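Local coordinates for tetratricopeptide TPR_2 repeat protein (Thermobaculum terrenum, PDB 5DJS) that is of unknown function but joins tetratricopeptide repeats to a GT-B-type region of glycosyl transferase family 41 and carries bound uridine-5'-diphosphate, at residues A39-H47 and R68-Y79; I342-W350 and V412-S420. The protein carries 1 engineered substitution. One frame throughout, in Å; residues are numbered along the deposited sequence.

In the fold
Contact 1 comes first along the chain and contact 2 follows it in series. Contact 1 lies in the helical repeat region, where helices 43-56, 59-72 and 77-89 pack on one another. Contact 2 lies in the family 41 region. It joins helix 344-356 to strand 412-414, which lies in a parallel sheet next to strand 332-335, and to the loop after it. The two share no helix, strand or sheet. Contact 1 and contact 2 have centres about 35 Å apart and nearest atoms about 21 Å apart, with no touch. One belongs to the repeats, and the other to the sheet-and-helix part, where the side chain of Asp415 is about 6 Å from the bound UDP.

Contact 1 of 2, residues A39-H47 and R68-Y79; sequences APDNSEALH and RAVALDPGEASY
The antiparallel helix pair of a tetratricopeptide repeat, with the start of the next helix against it, brings Ser43 and His47 onto Tyr79. Helices 43-47 and 68-72 run 8.7 Å apart with their directions at 157°. Ala69 CB sits between them, 4.1 Å from Leu46 CB. Nearer the end of helix 59-72, Leu72 CD1 meets Leu46 CD2 at 3.7 Å, and one side chain lies squarely across the other.

Tyr79 comes in from helix 77-89. Its ring makes an offset stack with His47, centroids 4.6 Å apart and planes at 30°. Tyr79 CD1 lies over one face of the imidazole, toward its rim. His47 has CG anti to its backbone N (chi1 168°), which carries the ring out toward helix 77-89. Beyond the stack, Tyr79 OH and Ser43 OG share a hydrogen bond of 3.1 Å, and either could donate. The serine oxygen meets the tyrosine near the ring plane. The ring also rests on helix 59-72, with Tyr79 CD2 3.8 Å from Ala69 CB.

Glu76 caps helix 77-89. Its OE2 accepts from Ser78 N at 3.1 Å and from Ser78 OG at 2.8 Å, the two donors reaching it from opposite faces of the carboxylate. Glu76 CG covers a face of Tyr79. The phenol is thus held by its ring and by its hydroxyl, and it ties three consecutive helices together.

Contact 2 of 2, residues I342-W350 and V412-S420; sequences IGPEVLDLW and VALDTLPYS
Leu417 is the main bump, and it fits a hollow on helix 344-356 formed by Glu345, Val346 and Leu349. Its CG stands between the backbone N and the carbonyl carbon (chi1 52°), and its two methyls part to reach different walls. CD1 lies 3.7 Å from Glu345 CG, on the aliphatic part of that side chain. CD2 settles between two branches, 4.0 Å from Val346 CG1 and 4.0 Å from Leu349 CD1. Val346 and Leu417 lie alongside with their ends pointing opposite ways, whereas Leu349 runs across Leu417.

The helix lies against the parallel sheet of the GT-B-type fold. Strand 412-414 is hydrogen-bonded there between strands 332-335 and 435-438. The loop beyond it leads to Gly421, which lines the UDP pocket, and Asp415 OD1 accepts from Gly421 N, while its OD2 is hydrogen-bonded to Thr448 OG1.

At the strand end the flat bump is Trp350. Leu414 CD1 sits over its five-membered ring in a CH-pi contact, 4.0 Å from the centroid and 23° off the normal. Val346 CG1 covers the opposite face, so the indole is sandwiched between one branch from each segment. Leu414 CB also touches the indole, 3.7 Å from Trp350 NE1. That nitrogen is hydrogen-bonded to Tyr468 OH, which also bonds Asp415 O.

Thr416 points its methyl at Ile342, with CG2 4.0 Å from Ile342 CG1. Its OG1 turns back into its own loop and donates to Tyr419 O at 2.7 Å, in the carbonyl plane. The cis peptide before Pro418 lies within this turn, between Thr416 and Tyr419.

Contact 1 of 2, residues A39-H47 and R68-Y79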
# COMPACT_ATOMS: atom_id res chain seq x y z
N ALA A 39 33.48 -16.44 -1.39
CA ALA A 39 33.88 -15.21 -2.08
C ALA A 39 33.12 -14.00 -1.51
O ALA A 39 32.03 -13.67 -1.99
CB ALA A 39 33.61 -15.36 -3.57
N PRO A 40 33.70 -13.34 -0.48
CA PRO A 40 32.97 -12.27 0.23
C PRO A 40 32.78 -10.95 -0.54
O PRO A 40 32.03 -10.09 -0.08
CB PRO A 40 33.80 -12.06 1.51
CG PRO A 40 35.18 -12.47 1.14
CD PRO A 40 35.07 -13.49 0.03
N ASP A 41 33.46 -10.79 -1.68
CA ASP A 41 33.25 -9.65 -2.58
C ASP A 41 32.24 -9.96 -3.71
O ASP A 41 32.15 -9.19 -4.67
CB ASP A 41 34.59 -9.18 -3.17
CG ASP A 41 35.44 -8.36 -2.18
OD1 ASP A 41 34.94 -7.96 -1.10
OD2 ASP A 41 36.62 -8.11 -2.50
N ASN A 42 31.47 -11.04 -3.58
CA ASN A 42 30.46 -11.37 -4.58
C ASN A 42 29.24 -10.42 -4.50
O ASN A 42 28.32 -10.63 -3.70
CB ASN A 42 30.03 -12.83 -4.43
CG ASN A 42 29.49 -13.41 -5.72
OD1 ASN A 42 30.18 -14.16 -6.40
ND2 ASN A 42 28.26 -13.07 -6.06
N SER A 43 29.25 -9.40 -5.35
CA SER A 43 28.23 -8.35 -5.33
C SER A 43 26.81 -8.84 -5.64
O SER A 43 25.84 -8.24 -5.20
CB SER A 43 28.59 -7.21 -6.28
OG SER A 43 28.37 -7.55 -7.63
N GLU A 44 26.69 -9.93 -6.40
CA GLU A 44 25.38 -10.50 -6.71
C GLU A 44 24.68 -11.08 -5.47
O GLU A 44 23.45 -11.05 -5.36
CB GLU A 44 25.52 -11.59 -7.79
CG GLU A 44 24.23 -11.91 -8.53
CD GLU A 44 24.40 -13.01 -9.57
OE1 GLU A 44 25.52 -13.21 -10.08
OE2 GLU A 44 23.38 -13.68 -9.87
N ALA A 45 25.48 -11.59 -4.53
CA ALA A 45 24.99 -12.30 -3.36
C ALA A 45 24.76 -11.31 -2.22
O ALA A 45 23.79 -11.45 -1.46
CB ALA A 45 26.00 -13.36 -2.95
N LEU A 46 25.67 -10.35 -2.08
CA LEU A 46 25.45 -9.15 -1.27
C LEU A 46 24.13 -8.49 -1.63
O LEU A 46 23.31 -8.23 -0.76
CB LEU A 46 26.59 -8.14 -1.47
CG LEU A 46 27.79 -8.05 -0.50
CD1 LEU A 46 27.80 -9.08 0.62
CD2 LEU A 46 29.09 -8.09 -1.27
N HIS A 47 23.94 -8.23 -2.92
CA HIS A 47 22.70 -7.66 -3.45
C HIS A 47 21.42 -8.45 -3.10
O HIS A 47 20.42 -7.86 -2.69
CB HIS A 47 22.78 -7.51 -4.97
CG HIS A 47 21.47 -7.20 -5.61
ND1 HIS A 47 20.83 -5.99 -5.45
CD2 HIS A 47 20.67 -7.95 -6.41
CE1 HIS A 47 19.70 -6.00 -6.13
NE2 HIS A 47 19.57 -7.18 -6.72
N ARG A 68 27.34 -1.88 -0.16
CA ARG A 68 28.60 -2.58 -0.45
C ARG A 68 28.55 -3.17 -1.86
O ARG A 68 29.55 -3.15 -2.58
CB ARG A 68 28.87 -3.67 0.59
CG ARG A 68 30.35 -4.00 0.79
CD ARG A 68 30.50 -5.42 1.34
NE ARG A 68 31.48 -5.55 2.42
CZ ARG A 68 31.73 -6.68 3.09
NH1 ARG A 68 31.09 -7.82 2.80
NH2 ARG A 68 32.64 -6.68 4.06
N ALA A 69 27.39 -3.70 -2.25
CA ALA A 69 27.15 -4.15 -3.61
C ALA A 69 27.31 -3.00 -4.63
O ALA A 69 27.96 -3.17 -5.66
CB ALA A 69 25.77 -4.77 -3.72
N VAL A 70 26.74 -1.85 -4.31
CA VAL A 70 26.95 -0.63 -5.12
C VAL A 70 28.46 -0.26 -5.23
O VAL A 70 28.94 0.10 -6.31
CB VAL A 70 26.12 0.57 -4.57
CG1 VAL A 70 26.52 1.88 -5.21
CG2 VAL A 70 24.63 0.35 -4.80
N ALA A 71 29.20 -0.34 -4.13
CA ALA A 71 30.64 0.00 -4.15
C ALA A 71 31.45 -0.96 -5.03
O ALA A 71 32.37 -0.53 -5.74
CB ALA A 71 31.20 0.02 -2.74
N LEU A 72 31.09 -2.24 -4.99
CA LEU A 72 31.80 -3.27 -5.77
C LEU A 72 31.42 -3.28 -7.24
O LEU A 72 32.19 -3.75 -8.06
CB LEU A 72 31.57 -4.66 -5.16
CG LEU A 72 32.21 -4.85 -3.78
CD1 LEU A 72 31.58 -6.04 -3.05
CD2 LEU A 72 33.73 -5.02 -3.89
N ASP A 73 30.22 -2.79 -7.57
CA ASP A 73 29.75 -2.74 -8.95
C ASP A 73 28.77 -1.56 -9.10
O ASP A 73 27.57 -1.76 -9.13
CB ASP A 73 29.12 -4.09 -9.33
CG ASP A 73 28.70 -4.15 -10.81
OD1 ASP A 73 29.07 -3.26 -11.60
OD2 ASP A 73 28.00 -5.10 -11.18
N PRO A 74 29.29 -0.32 -9.16
CA PRO A 74 28.45 0.89 -9.20
C PRO A 74 27.75 1.19 -10.51
O PRO A 74 26.93 2.10 -10.55
CB PRO A 74 29.44 2.01 -8.91
CG PRO A 74 30.74 1.48 -9.39
CD PRO A 74 30.71 0.03 -9.02
N GLY A 75 28.08 0.46 -11.57
CA GLY A 75 27.39 0.58 -12.85
C GLY A 75 26.09 -0.19 -12.93
O GLY A 75 25.29 0.05 -13.84
N GLU A 76 25.87 -1.12 -11.99
CA GLU A 76 24.72 -2.02 -12.02
C GLU A 76 23.51 -1.29 -11.44
O GLU A 76 23.48 -1.03 -10.26
CB GLU A 76 25.04 -3.32 -11.25
CG GLU A 76 23.88 -4.31 -11.06
CD GLU A 76 23.15 -4.63 -12.34
OE1 GLU A 76 23.79 -5.13 -13.28
OE2 GLU A 76 21.92 -4.38 -12.41
N ALA A 77 22.55 -0.96 -12.30
CA ALA A 77 21.36 -0.19 -11.94
C ALA A 77 20.46 -0.84 -10.89
O ALA A 77 19.86 -0.13 -10.08
CB ALA A 77 20.53 0.11 -13.18
N SER A 78 20.34 -2.17 -10.91
CA SER A 78 19.43 -2.86 -9.99
C SER A 78 19.87 -2.73 -8.52
O SER A 78 19.04 -2.74 -7.63
CB SER A 78 19.23 -4.33 -10.37
OG SER A 78 20.41 -5.10 -10.17
N TYR A 79 21.17 -2.61 -8.29
CA TYR A 79 21.71 -2.44 -6.94
C TYR A 79 21.33 -1.07 -6.39
O TYR A 79 21.01 -0.94 -5.20
CB TYR A 79 23.24 -2.59 -6.92
CG TYR A 79 23.80 -3.94 -7.38
CD1 TYR A 79 22.98 -5.02 -7.70
CD2 TYR A 79 25.18 -4.13 -7.46
CE1 TYR A 79 23.51 -6.23 -8.12
CE2 TYR A 79 25.71 -5.34 -7.87
CZ TYR A 79 24.87 -6.39 -8.20
OH TYR A 79 25.38 -7.61 -8.60

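Contact 2 of 2, residues I342-W350 and V412-S420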
# COMPACT_ATOMS: atom_id res chain seq x y z
N ILE A 342 6.28 8.81 7.64
CA ILE A 342 6.73 9.69 8.72
C ILE A 342 7.99 10.44 8.29
O ILE A 342 9.11 9.99 8.56
CB ILE A 342 7.01 8.89 10.02
CG1 ILE A 342 5.79 8.05 10.42
CG2 ILE A 342 7.39 9.82 11.17
CD1 ILE A 342 6.12 6.90 11.33
N GLY A 343 7.80 11.58 7.62
CA GLY A 343 8.89 12.47 7.22
C GLY A 343 8.87 13.84 7.89
O GLY A 343 8.10 14.06 8.82
N PRO A 344 9.73 14.77 7.42
CA PRO A 344 9.94 16.09 8.04
C PRO A 344 8.69 16.92 8.28
O PRO A 344 8.60 17.60 9.31
CB PRO A 344 10.83 16.80 7.02
CG PRO A 344 11.62 15.71 6.40
CD PRO A 344 10.65 14.56 6.28
N GLU A 345 7.74 16.87 7.35
CA GLU A 345 6.49 17.62 7.48
C GLU A 345 5.69 17.17 8.72
O GLU A 345 5.22 18.02 9.49
CB GLU A 345 5.64 17.52 6.20
CG GLU A 345 4.95 18.82 5.81
CD GLU A 345 5.79 19.73 4.91
OE1 GLU A 345 7.03 19.55 4.85
OE2 GLU A 345 5.20 20.63 4.28
N VAL A 346 5.59 15.85 8.94
CA VAL A 346 4.81 15.31 10.08
C VAL A 346 5.53 15.56 11.39
O VAL A 346 4.94 16.07 12.34
CB VAL A 346 4.50 13.78 10.05
CG1 VAL A 346 3.06 13.54 10.48
CG2 VAL A 346 4.74 13.14 8.70
N LEU A 347 6.81 15.17 11.43
CA LEU A 347 7.66 15.36 12.61
C LEU A 347 7.65 16.80 13.16
O LEU A 347 7.65 16.98 14.37
CB LEU A 347 9.10 14.91 12.32
CG LEU A 347 9.56 13.47 12.64
CD1 LEU A 347 8.48 12.54 13.15
CD2 LEU A 347 10.28 12.85 11.45
N ASP A 348 7.62 17.80 12.28
CA ASP A 348 7.49 19.20 12.72
C ASP A 348 6.21 19.41 13.54
O ASP A 348 6.25 20.04 14.60
CB ASP A 348 7.51 20.17 11.52
CG ASP A 348 8.90 20.29 10.83
OD1 ASP A 348 9.93 19.83 11.38
OD2 ASP A 348 8.95 20.87 9.73
N LEU A 349 5.09 18.87 13.06
CA LEU A 349 3.80 19.00 13.74
C LEU A 349 3.72 18.20 15.03
O LEU A 349 3.25 18.71 16.05
CB LEU A 349 2.65 18.55 12.82
CG LEU A 349 2.45 19.27 11.48
CD1 LEU A 349 1.07 18.95 10.92
CD2 LEU A 349 2.66 20.78 11.57
N TRP A 350 4.16 16.95 14.98
CA TRP A 350 4.16 16.08 16.17
C TRP A 350 5.01 16.64 17.31
O TRP A 350 4.67 16.47 18.49
CB TRP A 350 4.62 14.66 15.83
CG TRP A 350 3.68 13.88 14.94
CD1 TRP A 350 2.42 14.25 14.53
CD2 TRP A 350 3.91 12.59 14.39
NE1 TRP A 350 1.88 13.27 13.74
CE2 TRP A 350 2.77 12.24 13.63
CE3 TRP A 350 5.00 11.70 14.43
CZ2 TRP A 350 2.67 11.03 12.93
CZ3 TRP A 350 4.90 10.49 13.74
CH2 TRP A 350 3.74 10.17 13.00
N VAL A 412 -5.24 8.77 21.60
CA VAL A 412 -5.49 9.44 20.32
C VAL A 412 -4.50 8.92 19.28
O VAL A 412 -3.31 8.78 19.57
CB VAL A 412 -5.27 10.97 20.46
CG1 VAL A 412 -5.41 11.68 19.12
CG2 VAL A 412 -6.23 11.55 21.50
N ALA A 413 -4.99 8.66 18.06
CA ALA A 413 -4.12 8.29 16.94
C ALA A 413 -3.85 9.48 16.04
O ALA A 413 -4.75 10.29 15.79
CB ALA A 413 -4.75 7.17 16.14
N LEU A 414 -2.62 9.59 15.56
CA LEU A 414 -2.22 10.67 14.65
C LEU A 414 -1.92 10.09 13.28
O LEU A 414 -1.20 9.10 13.17
CB LEU A 414 -0.98 11.38 15.19
CG LEU A 414 -1.12 12.03 16.57
CD1 LEU A 414 0.22 12.55 17.06
CD2 LEU A 414 -2.14 13.15 16.54
N ASP A 415 -2.49 10.70 12.25
CA ASP A 415 -2.32 10.23 10.86
C ASP A 415 -1.19 11.00 10.18
O ASP A 415 -0.92 12.14 10.54
CB ASP A 415 -3.62 10.44 10.09
CG ASP A 415 -3.54 9.99 8.64
OD1 ASP A 415 -3.00 8.90 8.39
OD2 ASP A 415 -4.03 10.74 7.75
N THR A 416 -0.55 10.36 9.21
CA THR A 416 0.58 10.95 8.50
C THR A 416 0.18 11.88 7.35
O THR A 416 -0.95 11.84 6.85
CB THR A 416 1.52 9.86 7.96
OG1 THR A 416 0.74 8.89 7.24
CG2 THR A 416 2.24 9.16 9.09
N LEU A 417 1.12 12.73 6.97
CA LEU A 417 1.02 13.57 5.79
C LEU A 417 2.41 13.63 5.12
O LEU A 417 3.42 13.38 5.78
CB LEU A 417 0.55 14.98 6.16
CG LEU A 417 1.32 15.71 7.28
CD1 LEU A 417 1.82 17.08 6.86
CD2 LEU A 417 0.46 15.82 8.53
N PRO A 418 2.49 13.92 3.81
CA PRO A 418 1.35 14.09 2.90
C PRO A 418 0.67 12.79 2.43
O PRO A 418 -0.38 12.87 1.76
CB PRO A 418 1.99 14.80 1.69
CG PRO A 418 3.40 14.32 1.70
CD PRO A 418 3.78 14.21 3.15
N TYR A 419 1.26 11.64 2.74
CA TYR A 419 0.68 10.34 2.41
C TYR A 419 -0.14 9.89 3.64
O TYR A 419 0.41 9.43 4.66
CB TYR A 419 1.80 9.35 2.05
CG TYR A 419 1.42 8.02 1.40
CD1 TYR A 419 0.44 7.18 1.94
CD2 TYR A 419 2.11 7.55 0.27
CE1 TYR A 419 0.13 5.94 1.37
CE2 TYR A 419 1.80 6.32 -0.31
CZ TYR A 419 0.81 5.52 0.25
OH TYR A 419 0.48 4.30 -0.30
N SER A 420 -1.46 10.01 3.53
CA SER A 420 -2.36 9.63 4.60
C SER A 420 -2.48 8.12 4.69
O SER A 420 -2.52 7.43 3.67
CB SER A 420 -3.76 10.19 4.39
OG SER A 420 -4.65 9.60 5.32